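Long-range contact in esterase (Alcaligenes sp., PDB 1QLW), which probably hydrolyses carboxylic esters, as a bacterial esterase of the alpha/beta hydrolase fold: residues L133-F147 with V162-W176. Numbering follows the deposited sequence.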
loop_
_atom_site.group_PDB
_atom_site.type_symbol
_atom_site.label_atom_id
_atom_site.label_comp_id
_atom_site.label_asym_id
_atom_site.label_seq_id
_atom_site.Cartn_x
_atom_site.Cartn_y
_atom_site.Cartn_z
ATOM N N LEU A 133 12.489 -10.763 -11.215
ATOM C CA LEU A 133 12.213 -9.495 -10.560
ATOM C C LEU A 133 13.010 -8.378 -11.204
ATOM O O LEU A 133 14.140 -8.629 -11.663
ATOM C CB LEU A 133 12.636 -9.568 -9.075
ATOM C CG LEU A 133 12.080 -10.739 -8.283
ATOM C CD1 LEU A 133 12.603 -10.709 -6.864
ATOM C CD2 LEU A 133 10.570 -10.713 -8.292
ATOM N N PHE A 134 12.482 -7.152 -11.191
ATOM C CA PHE A 134 13.291 -6.030 -11.636
ATOM C C PHE A 134 12.890 -4.789 -10.859
ATOM O O PHE A 134 11.839 -4.718 -10.238
ATOM C CB PHE A 134 13.178 -5.776 -13.139
ATOM C CG PHE A 134 11.835 -5.298 -13.601
ATOM C CD1 PHE A 134 10.829 -6.199 -13.908
ATOM C CD2 PHE A 134 11.573 -3.945 -13.787
ATOM C CE1 PHE A 134 9.584 -5.801 -14.359
ATOM C CE2 PHE A 134 10.329 -3.531 -14.244
ATOM C CZ PHE A 134 9.349 -4.458 -14.503
ATOM N N ALA A 135 13.759 -3.796 -10.937
ATOM C CA ALA A 135 13.472 -2.462 -10.421
ATOM C C ALA A 135 14.032 -1.477 -11.454
ATOM O O ALA A 135 15.070 -1.757 -12.043
ATOM C CB ALA A 135 14.060 -2.198 -9.064
ATOM N N ALA A 136 13.337 -0.376 -11.647
ATOM C CA ALA A 136 13.814 0.663 -12.559
ATOM C C ALA A 136 14.645 1.658 -11.747
ATOM O O ALA A 136 14.155 2.288 -10.806
ATOM C CB ALA A 136 12.635 1.382 -13.204
ATOM N N GLY A 137 15.901 1.770 -12.117
ATOM C CA GLY A 137 16.787 2.736 -11.471
ATOM C C GLY A 137 16.383 4.160 -11.861
ATOM O O GLY A 137 15.673 4.386 -12.837
ATOM N N HIS A 138 16.928 5.119 -11.120
ATOM C CA HIS A 138 16.604 6.521 -11.367
ATOM C C HIS A 138 16.951 6.933 -12.799
ATOM O O HIS A 138 16.179 7.620 -13.470
ATOM C CB HIS A 138 17.386 7.437 -10.429
ATOM C CG HIS A 138 17.190 7.175 -8.978
ATOM N ND1 HIS A 138 18.031 7.735 -8.039
ATOM C CD2 HIS A 138 16.299 6.431 -8.275
ATOM C CE1 HIS A 138 17.647 7.354 -6.837
ATOM N NE2 HIS A 138 16.607 6.556 -6.947
ATOM N N GLU A 139 18.120 6.495 -13.235
ATOM C CA GLU A 139 18.630 6.895 -14.542
ATOM C C GLU A 139 17.790 6.298 -15.661
ATOM O O GLU A 139 17.453 6.973 -16.638
ATOM C CB GLU A 139 20.097 6.509 -14.665
ATOM C CG GLU A 139 20.972 6.983 -13.528
ATOM C CD GLU A 139 21.061 6.086 -12.315
ATOM O OE1 GLU A 139 20.281 5.137 -12.084
ATOM O OE2 GLU A 139 21.995 6.335 -11.509
ATOM N N ALA A 140 17.431 5.018 -15.512
ATOM C CA ALA A 140 16.593 4.353 -16.502
ATOM C C ALA A 140 15.208 4.992 -16.536
ATOM O O ALA A 140 14.657 5.258 -17.613
ATOM C CB ALA A 140 16.486 2.867 -16.166
ATOM N N ALA A 141 14.642 5.243 -15.362
ATOM C CA ALA A 141 13.307 5.815 -15.260
ATOM C C ALA A 141 13.246 7.190 -15.904
ATOM O O ALA A 141 12.227 7.548 -16.510
ATOM C CB ALA A 141 12.862 5.853 -13.807
ATOM N N TRP A 142 14.286 7.992 -15.751
ATOM C CA TRP A 142 14.304 9.330 -16.345
ATOM C C TRP A 142 13.990 9.282 -17.834
ATOM O O TRP A 142 13.229 10.098 -18.359
ATOM C CB TRP A 142 15.703 9.894 -16.136
ATOM C CG TRP A 142 15.906 11.337 -16.440
ATOM C CD1 TRP A 142 16.278 11.897 -17.629
ATOM C CD2 TRP A 142 15.793 12.412 -15.503
ATOM N NE1 TRP A 142 16.400 13.261 -17.485
ATOM C CE2 TRP A 142 16.110 13.601 -16.185
ATOM C CE3 TRP A 142 15.448 12.473 -14.148
ATOM C CZ2 TRP A 142 16.105 14.841 -15.545
ATOM C CZ3 TRP A 142 15.440 13.704 -13.534
ATOM C CH2 TRP A 142 15.762 14.876 -14.225
ATOM N N ALA A 143 14.597 8.329 -18.526
ATOM C CA ALA A 143 14.405 8.177 -19.966
ATOM C C ALA A 143 13.099 7.472 -20.278
ATOM O O ALA A 143 12.398 7.861 -21.230
ATOM C CB ALA A 143 15.610 7.491 -20.587
ATOM N N ILE A 144 12.721 6.431 -19.535
ATOM C CA ILE A 144 11.432 5.771 -19.755
ATOM C C ILE A 144 10.277 6.753 -19.618
ATOM O O ILE A 144 9.309 6.734 -20.381
ATOM C CB ILE A 144 11.241 4.600 -18.770
ATOM C CG1 ILE A 144 12.278 3.518 -19.078
ATOM C CG2 ILE A 144 9.822 4.046 -18.826
ATOM C CD1 ILE A 144 12.470 2.460 -18.014
ATOM N N PHE A 145 10.400 7.666 -18.651
ATOM C CA PHE A 145 9.354 8.626 -18.370
ATOM C C PHE A 145 9.438 9.875 -19.235
ATOM O O PHE A 145 8.534 10.711 -19.187
ATOM C CB PHE A 145 9.362 9.009 -16.896
ATOM C CG PHE A 145 9.074 7.890 -15.927
ATOM C CD1 PHE A 145 8.457 6.702 -16.309
ATOM C CD2 PHE A 145 9.404 8.035 -14.596
ATOM C CE1 PHE A 145 8.180 5.699 -15.406
ATOM C CE2 PHE A 145 9.133 7.036 -13.675
ATOM C CZ PHE A 145 8.525 5.876 -14.075
ATOM N N ARG A 146 10.505 10.003 -20.024
ATOM C CA ARG A 146 10.708 11.089 -20.958
ATOM C C ARG A 146 10.827 12.426 -20.234
ATOM O O ARG A 146 10.353 13.462 -20.731
ATOM C CB ARG A 146 9.629 11.138 -22.049
ATOM C CG ARG A 146 9.431 9.823 -22.771
ATOM C CD ARG A 146 8.623 9.973 -24.063
ATOM N NE ARG A 146 7.409 10.747 -23.864
ATOM C CZ ARG A 146 6.307 10.297 -23.276
ATOM N NH1 ARG A 146 6.210 9.007 -22.927
ATOM N NH2 ARG A 146 5.298 11.127 -23.032
ATOM N N PHE A 147 11.590 12.446 -19.144
ATOM C CA PHE A 147 11.856 13.709 -18.483
ATOM C C PHE A 147 12.902 14.545 -19.226
ATOM O O PHE A 147 12.950 15.750 -19.062
ATOM C CB PHE A 147 12.333 13.466 -17.056
ATOM C CG PHE A 147 11.309 12.859 -16.127
ATOM C CD1 PHE A 147 9.954 12.860 -16.404
ATOM C CD2 PHE A 147 11.755 12.279 -14.954
ATOM C CE1 PHE A 147 9.056 12.297 -15.512
ATOM C CE2 PHE A 147 10.862 11.729 -14.054
ATOM C CZ PHE A 147 9.508 11.740 -14.325
ATOM N N VAL A 162 10.486 18.067 -11.890
ATOM C CA VAL A 162 11.771 17.412 -11.744
ATOM C C VAL A 162 12.518 17.842 -10.503
ATOM O O VAL A 162 13.362 17.082 -10.016
ATOM C CB VAL A 162 12.663 17.538 -12.998
ATOM C CG1 VAL A 162 12.100 16.766 -14.184
ATOM C CG2 VAL A 162 12.874 18.997 -13.337
ATOM N N GLN A 163 12.189 18.987 -9.904
ATOM C CA GLN A 163 12.751 19.347 -8.608
ATOM C C GLN A 163 12.386 18.350 -7.520
ATOM O O GLN A 163 13.072 18.298 -6.493
ATOM C CB GLN A 163 12.327 20.752 -8.196
ATOM C CG GLN A 163 10.927 20.942 -7.694
ATOM C CD GLN A 163 9.798 21.013 -8.677
ATOM O OE1 GLN A 163 9.952 20.776 -9.875
ATOM N NE2 GLN A 163 8.606 21.348 -8.184
ATOM N N ALA A 164 11.334 17.580 -7.721
ATOM C CA ALA A 164 10.867 16.572 -6.781
ATOM C C ALA A 164 11.200 15.173 -7.257
ATOM O O ALA A 164 10.546 14.199 -6.879
ATOM C CB ALA A 164 9.370 16.733 -6.536
ATOM N N GLN A 165 12.281 15.026 -8.040
ATOM C CA GLN A 165 12.652 13.688 -8.492
ATOM C C GLN A 165 12.928 12.768 -7.306
ATOM O O GLN A 165 12.610 11.588 -7.369
ATOM C CB GLN A 165 13.831 13.687 -9.461
ATOM C CG GLN A 165 15.129 14.230 -8.899
ATOM C CD GLN A 165 16.311 14.002 -9.831
ATOM O OE1 GLN A 165 16.740 12.845 -9.945
ATOM N NE2 GLN A 165 16.781 15.032 -10.483
ATOM N N ALA A 166 13.522 13.268 -6.213
ATOM C CA ALA A 166 13.790 12.392 -5.069
ATOM C C ALA A 166 12.519 11.745 -4.537
ATOM O O ALA A 166 12.507 10.572 -4.130
ATOM C CB ALA A 166 14.464 13.146 -3.932
ATOM N N GLU A 167 11.443 12.521 -4.480
ATOM C CA GLU A 167 10.153 12.032 -3.999
ATOM C C GLU A 167 9.591 11.030 -4.991
ATOM O O GLU A 167 9.028 10.009 -4.560
ATOM C CB GLU A 167 9.204 13.185 -3.723
ATOM C CG GLU A 167 9.584 14.039 -2.521
ATOM C CD GLU A 167 10.659 15.063 -2.735
ATOM O OE1 GLU A 167 11.133 15.331 -3.843
ATOM O OE2 GLU A 167 11.057 15.649 -1.691
ATOM N N LEU A 168 9.739 11.246 -6.293
ATOM C CA LEU A 168 9.310 10.218 -7.234
ATOM C C LEU A 168 10.069 8.918 -6.973
ATOM O O LEU A 168 9.485 7.840 -6.913
ATOM C CB LEU A 168 9.540 10.666 -8.672
ATOM C CG LEU A 168 9.243 9.605 -9.736
ATOM C CD1 LEU A 168 7.795 9.164 -9.724
ATOM C CD2 LEU A 168 9.640 10.158 -11.103
ATOM N N TRP A 169 11.385 9.015 -6.788
ATOM C CA TRP A 169 12.161 7.791 -6.552
ATOM C C TRP A 169 11.701 7.070 -5.308
ATOM O O TRP A 169 11.711 5.842 -5.227
ATOM C CB TRP A 169 13.654 8.080 -6.478
ATOM C CG TRP A 169 14.241 8.882 -7.601
ATOM C CD1 TRP A 169 15.272 9.777 -7.465
ATOM C CD2 TRP A 169 13.885 8.894 -8.980
ATOM N NE1 TRP A 169 15.578 10.330 -8.673
ATOM C CE2 TRP A 169 14.737 9.819 -9.627
ATOM C CE3 TRP A 169 12.950 8.246 -9.785
ATOM C CZ2 TRP A 169 14.684 10.114 -10.990
ATOM C CZ3 TRP A 169 12.880 8.520 -11.145
ATOM C CH2 TRP A 169 13.757 9.446 -11.729
ATOM N N GLN A 170 11.258 7.823 -4.273
ATOM C CA GLN A 170 10.742 7.204 -3.071
ATOM C C GLN A 170 9.531 6.316 -3.337
ATOM O O GLN A 170 9.331 5.354 -2.581
ATOM C CB GLN A 170 10.353 8.252 -2.024
ATOM C CG GLN A 170 11.514 8.918 -1.330
ATOM C CD GLN A 170 11.050 10.043 -0.418
ATOM O OE1 GLN A 170 10.244 10.875 -0.857
ATOM N NE2 GLN A 170 11.504 10.082 0.821
ATOM N N GLN A 171 8.684 6.653 -4.315
ATOM C CA GLN A 171 7.479 5.864 -4.520
ATOM C C GLN A 171 7.678 4.690 -5.469
ATOM O O GLN A 171 6.724 3.921 -5.667
ATOM C CB GLN A 171 6.295 6.719 -4.942
ATOM C CG GLN A 171 6.325 7.271 -6.356
ATOM C CD GLN A 171 5.010 7.936 -6.710
ATOM O OE1 GLN A 171 4.758 9.100 -6.286
ATOM N NE2 GLN A 171 4.164 7.269 -7.429
ATOM N N MET A 172 8.857 4.525 -6.038
ATOM C CA MET A 172 9.130 3.425 -6.958
ATOM C C MET A 172 9.568 2.191 -6.181
ATOM O O MET A 172 10.265 2.285 -5.162
ATOM C CB MET A 172 10.203 3.844 -7.973
ATOM C CG MET A 172 9.668 4.973 -8.848
ATOM S SD MET A 172 10.714 5.355 -10.273
ATOM C CE MET A 172 10.443 3.877 -11.260
ATOM N N VAL A 173 9.116 1.037 -6.662
ATOM C CA VAL A 173 9.266 -0.243 -5.976
ATOM C C VAL A 173 9.653 -1.336 -6.951
ATOM O O VAL A 173 9.381 -1.236 -8.157
ATOM C CB VAL A 173 7.942 -0.636 -5.268
ATOM C CG1 VAL A 173 7.503 0.386 -4.224
ATOM C CG2 VAL A 173 6.808 -0.865 -6.258
ATOM N N PRO A 174 10.202 -2.447 -6.453
ATOM C CA PRO A 174 10.431 -3.614 -7.303
ATOM C C PRO A 174 9.144 -4.160 -7.886
ATOM O O PRO A 174 8.073 -4.097 -7.287
ATOM C CB PRO A 174 11.081 -4.626 -6.359
ATOM C CG PRO A 174 11.744 -3.779 -5.333
ATOM C CD PRO A 174 10.799 -2.619 -5.104
ATOM N N ASP A 175 9.304 -4.765 -9.049
ATOM C CA ASP A 175 8.195 -5.249 -9.862
ATOM C C ASP A 175 8.323 -6.742 -10.080
ATOM O O ASP A 175 9.359 -7.217 -10.551
ATOM C CB ASP A 175 8.195 -4.466 -11.173
ATOM C CG ASP A 175 6.895 -4.547 -11.911
ATOM O OD1 ASP A 175 6.295 -5.635 -11.925
ATOM O OD2 ASP A 175 6.489 -3.509 -12.491
ATOM N N TRP A 176 7.265 -7.479 -9.712
ATOM C CA TRP A 176 7.203 -8.922 -9.827
ATOM C C TRP A 176 6.432 -9.368 -11.061
ATOM O O TRP A 176 6.168 -10.593 -11.175
ATOM C CB TRP A 176 6.551 -9.470 -8.553
ATOM C CG TRP A 176 7.407 -9.378 -7.330
ATOM C CD1 TRP A 176 7.965 -8.276 -6.754
ATOM C CD2 TRP A 176 7.777 -10.482 -6.494
ATOM N NE1 TRP A 176 8.692 -8.626 -5.646
ATOM C CE2 TRP A 176 8.601 -9.978 -5.476
ATOM C CE3 TRP A 176 7.510 -11.857 -6.539
ATOM C CZ2 TRP A 176 9.127 -10.805 -4.469
ATOM C CZ3 TRP A 176 8.043 -12.681 -5.550
ATOM C CH2 TRP A 176 8.836 -12.133 -4.562
HETATM O O HOH W 1 11.297 0.236 -9.692
HETATM O O HOH W 2 14.075 4.513 -6.476
#
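A single antiparallel bridge in the flanking loops, Phe134 with Asp175, and side-chain packing around helices 138-144 and 165-171 form this buried contact, in the long connection between strands 99-103 and 200-205 of the alpha/beta hydrolase sheet. The bridge is a hydrogen-bonded pair: Phe134 N donates to Asp175 O (3.2 Å) and Asp175 N to Phe134 O (2.8 Å), both nearly straight. Beside it, Asp175 CB sits over the Phe134 ring, while Leu133 CD2 lies over the indole of Trp176, 3.4 Å from the five-membered ring's centroid. Water 1 continues the link, accepting from Ala136 N and donating to Val173 O.

The imidazole of His138 stacks face to face on the five-membered ring of Trp169, centroids 3.5 Å apart and planes at 8°. Gln165 OE1 accepts from Trp169 NE1 (3.0 Å), which should limit rotation of the indole. Bent at chi3 (70°), Met172 brings CE to Ala136 CB (3.8 Å) and Phe145 CZ (3.9 Å); Leu168 CD2 meets the edge of Phe147.

The helix axes, 11.4 Å apart at closest approach, cross at 104°, with the His138-Trp169 stack between them. Thr46 OG1 of the second subunit hydrogen-bonds His138 NE2, and its Tyr39 stacks on Phe134; Arg107, after strand 99-103, salt-bridges Asp175 OD1.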